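Local atomic coordinates of uncharacterized protein (Legionella longbeachae NSW150, PDB entry 4JZA), a protein that probably hydrolyses phosphoinositide lipids of the host cell, removing the 3-phosphate from phosphatidylinositol 3-phosphate. Residues H201-N206 / S260-E265. Numbering follows the deposited sequence.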
ATOM      1  N   HIS A 201       7.594  16.422  20.185  1.00 59.03           N
ATOM      2  CA  HIS A 201       7.847  16.251  18.745  1.00 54.46           C
ATOM      3  C   HIS A 201       7.774  17.604  18.044  1.00 52.92           C
ATOM      4  O   HIS A 201       8.625  17.896  17.182  1.00 51.66           O
ATOM      5  CB  HIS A 201       6.825  15.288  18.109  1.00 54.83           C
ATOM      6  CG  HIS A 201       7.306  14.595  16.861  1.00 54.19           C
ATOM      7  ND1 HIS A 201       8.220  13.564  16.882  1.00 55.32           N
ATOM      8  CD2 HIS A 201       6.969  14.756  15.562  1.00 52.10           C
ATOM      9  CE1 HIS A 201       8.423  13.115  15.654  1.00 51.32           C
ATOM     10  NE2 HIS A 201       7.688  13.835  14.833  1.00 50.77           N
ATOM     11  N   ALA A 202       6.795  18.432  18.404  1.00 47.45           N
ATOM     12  CA  ALA A 202       6.727  19.730  17.786  1.00 52.59           C
ATOM     13  C   ALA A 202       7.954  20.581  18.159  1.00 58.48           C
ATOM     14  O   ALA A 202       8.489  21.334  17.302  1.00 57.93           O
ATOM     15  CB  ALA A 202       5.457  20.454  18.161  1.00 55.76           C
ATOM     16  N   TYR A 203       8.402  20.466  19.417  1.00 58.38           N
ATOM     17  CA  TYR A 203       9.542  21.266  19.890  1.00 56.27           C
ATOM     18  C   TYR A 203      10.750  21.036  18.993  1.00 53.39           C
ATOM     19  O   TYR A 203      11.243  21.955  18.380  1.00 53.89           O
ATOM     20  CB  TYR A 203       9.895  20.967  21.358  1.00 55.60           C
ATOM     21  CG  TYR A 203      10.993  21.851  21.922  1.00 54.93           C
ATOM     22  CD1 TYR A 203      10.701  23.123  22.356  1.00 58.90           C
ATOM     23  CD2 TYR A 203      12.280  21.431  22.027  1.00 55.05           C
ATOM     24  CE1 TYR A 203      11.652  23.961  22.876  1.00 62.29           C
ATOM     25  CE2 TYR A 203      13.260  22.272  22.532  1.00 61.40           C
ATOM     26  CZ  TYR A 203      12.937  23.541  22.969  1.00 64.27           C
ATOM     27  OH  TYR A 203      13.868  24.441  23.474  1.00 64.36           O
ATOM     28  N   PHE A 204      11.186  19.799  18.877  1.00 52.52           N
ATOM     29  CA  PHE A 204      12.414  19.504  18.159  1.00 52.39           C
ATOM     30  C   PHE A 204      12.250  19.662  16.656  1.00 53.83           C
ATOM     31  O   PHE A 204      13.172  20.082  15.971  1.00 58.14           O
ATOM     32  CB  PHE A 204      12.906  18.082  18.485  1.00 52.76           C
ATOM     33  CG  PHE A 204      13.453  17.922  19.878  1.00 52.62           C
ATOM     34  CD1 PHE A 204      14.688  18.448  20.221  1.00 56.34           C
ATOM     35  CD2 PHE A 204      12.744  17.231  20.851  1.00 52.79           C
ATOM     36  CE1 PHE A 204      15.190  18.299  21.514  1.00 55.98           C
ATOM     37  CE2 PHE A 204      13.244  17.064  22.136  1.00 51.79           C
ATOM     38  CZ  PHE A 204      14.462  17.600  22.470  1.00 54.02           C
ATOM     39  N   CYS A 205      11.090  19.321  16.119  1.00 58.86           N
ATOM     40  CA  CYS A 205      10.920  19.398  14.650  1.00 60.12           C
ATOM     41  C   CYS A 205      10.780  20.833  14.172  1.00 59.80           C
ATOM     42  O   CYS A 205      11.006  21.102  13.012  1.00 62.81           O
ATOM     43  CB  CYS A 205       9.748  18.525  14.136  1.00 54.73           C
ATOM     44  SG  CYS A 205      10.057  16.746  14.320  0.88 51.42           S
ATOM     45  N   ASN A 206      10.441  21.760  15.061  1.00 62.32           N
ATOM     46  CA  ASN A 206      10.339  23.178  14.668  1.00 61.30           C
ATOM     47  C   ASN A 206      11.452  24.064  15.183  1.00 58.71           C
ATOM     48  O   ASN A 206      11.478  25.262  14.899  1.00 57.46           O
ATOM     49  CB  ASN A 206       9.001  23.725  15.096  1.00 61.01           C
ATOM     50  CG  ASN A 206       7.874  23.067  14.342  1.00 63.74           C
ATOM     51  OD1 ASN A 206       7.657  23.373  13.186  1.00 59.94           O
ATOM     52  ND2 ASN A 206       7.194  22.125  14.977  1.00 63.33           N
ATOM     53  N   SER A 260       9.273  31.983  19.691  1.00 82.25           N
ATOM     54  CA  SER A 260       9.958  31.407  18.551  1.00 90.12           C
ATOM     55  C   SER A 260       9.117  30.250  17.970  1.00 91.55           C
ATOM     56  O   SER A 260       8.212  29.709  18.631  1.00 85.84           O
ATOM     57  CB  SER A 260      11.357  30.933  18.929  1.00 94.74           C
ATOM     58  OG  SER A 260      11.286  29.847  19.834  1.00 98.83           O
ATOM     59  N   VAL A 261       9.422  29.894  16.729  1.00 84.64           N
ATOM     60  CA  VAL A 261       8.615  28.950  16.001  1.00 83.67           C
ATOM     61  C   VAL A 261       8.281  27.746  16.896  1.00 78.70           C
ATOM     62  O   VAL A 261       7.125  27.418  17.129  1.00 77.86           O
ATOM     63  CB  VAL A 261       9.344  28.482  14.719  1.00 94.90           C
ATOM     64  CG1 VAL A 261       8.432  27.587  13.896  1.00 91.66           C
ATOM     65  CG2 VAL A 261       9.816  29.672  13.874  1.00101.08           C
ATOM     66  N   HIS A 262       9.317  27.105  17.411  1.00 74.92           N
ATOM     67  CA  HIS A 262       9.177  25.876  18.215  1.00 70.11           C
ATOM     68  C   HIS A 262       8.419  26.030  19.545  1.00 70.30           C
ATOM     69  O   HIS A 262       7.631  25.165  19.918  1.00 73.94           O
ATOM     70  CB  HIS A 262      10.558  25.213  18.466  1.00 69.48           C
ATOM     71  CG  HIS A 262      11.585  26.121  19.085  1.00 69.89           C
ATOM     72  ND1 HIS A 262      12.398  26.940  18.339  1.00 70.84           N
ATOM     73  CD2 HIS A 262      11.934  26.333  20.373  1.00 70.25           C
ATOM     74  CE1 HIS A 262      13.193  27.626  19.136  1.00 69.72           C
ATOM     75  NE2 HIS A 262      12.931  27.277  20.376  1.00 68.45           N
ATOM     76  N   GLN A 263       8.663  27.113  20.271  1.00 71.45           N
ATOM     77  CA  GLN A 263       7.895  27.364  21.490  1.00 71.21           C
ATOM     78  C   GLN A 263       6.436  27.535  21.102  1.00 69.00           C
ATOM     79  O   GLN A 263       5.539  27.047  21.792  1.00 65.68           O
ATOM     80  CB  GLN A 263       8.421  28.597  22.240  1.00 72.57           C
ATOM     81  CG  GLN A 263       9.738  28.350  22.978  1.00 72.99           C
ATOM     82  CD  GLN A 263      10.573  29.603  23.086  1.00 75.96           C
ATOM     83  OE1 GLN A 263      10.958  30.176  22.079  1.00 98.01           O
ATOM     84  NE2 GLN A 263      10.843  30.039  24.271  1.00 76.27           N
ATOM     85  N   ARG A 264       6.218  28.198  19.965  1.00 72.31           N
ATOM     86  CA  ARG A 264       4.875  28.452  19.452  1.00 76.17           C
ATOM     87  C   ARG A 264       4.121  27.128  19.191  1.00 71.10           C
ATOM     88  O   ARG A 264       3.002  26.925  19.663  1.00 68.45           O
ATOM     89  CB  ARG A 264       4.926  29.346  18.168  1.00 83.95           C
ATOM     90  CG  ARG A 264       3.610  30.065  17.857  1.00 85.98           C
ATOM     91  CD  ARG A 264       3.488  30.908  16.604  1.00 89.22           C
ATOM     92  NE  ARG A 264       4.710  31.627  16.249  1.00 95.01           N
ATOM     93  CZ  ARG A 264       5.331  31.518  15.070  1.00 97.53           C
ATOM     94  NH1 ARG A 264       4.840  30.718  14.108  1.00 96.26           N
ATOM     95  NH2 ARG A 264       6.450  32.212  14.846  1.00 92.16           N
ATOM     96  N   GLU A 265       4.737  26.230  18.438  1.00 65.14           N
ATOM     97  CA  GLU A 265       4.048  25.011  18.041  1.00 66.21           C
ATOM     98  C   GLU A 265       3.846  24.075  19.239  1.00 65.59           C
ATOM     99  O   GLU A 265       2.873  23.352  19.298  1.00 63.92           O
ATOM    100  CB  GLU A 265       4.794  24.320  16.868  1.00 68.15           C
ATOM    101  CG  GLU A 265       4.770  25.107  15.549  1.00 67.56           C
ATOM    102  CD  GLU A 265       3.377  25.639  15.181  1.00 66.82           C
ATOM    103  OE1 GLU A 265       2.393  24.868  15.200  1.00 64.28           O
ATOM    104  OE2 GLU A 265       3.254  26.846  14.886  1.00 67.62           O
TER
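Ala202 O is gripped twice, by the backbone N of Asn206 and by ND2 of the same residue at 2.8 Å, the latter with an N-H...O angle of 155°. This second bond fixes the rotation of the amide, whose CG and ND2 lie against CB and CG of Glu265: Asn206 CG is 3.9 Å from Glu265 CG. An asparagine suits the place, since its side-chain amide can bond back to the carbonyl one turn earlier while CB stays turned to the neighbouring helix, 3.8 Å from His262 CA. Glu265 gives this contact its methylenes, while its carboxylate, bent off at chi2 (-47°), is salt-bridged to Arg268. The small methyl of Ala202 lets the helices come near, its CB 4.1 Å from Glu265 CB.

On the flank, Tyr203 and His262 point the same way, and the imidazole edge meets the phenol face in an offset edge-to-face pair, planes 86° apart, with His262 CD2 3.5 Å from Tyr203 CE1. Both residue types join a flat ring to a polar end: Asp220 binds Tyr203 OH through OD1 and His262 NE2 through OD2, while His262 ND1 is hydrogen-bonded to Asp208 N, so both rings are tethered. The axes of the two short segments approach to 7.8 Å and run nearly antiparallel: a close helix-helix pairing within the helical insertion domain of this phosphoinositide phosphatase family.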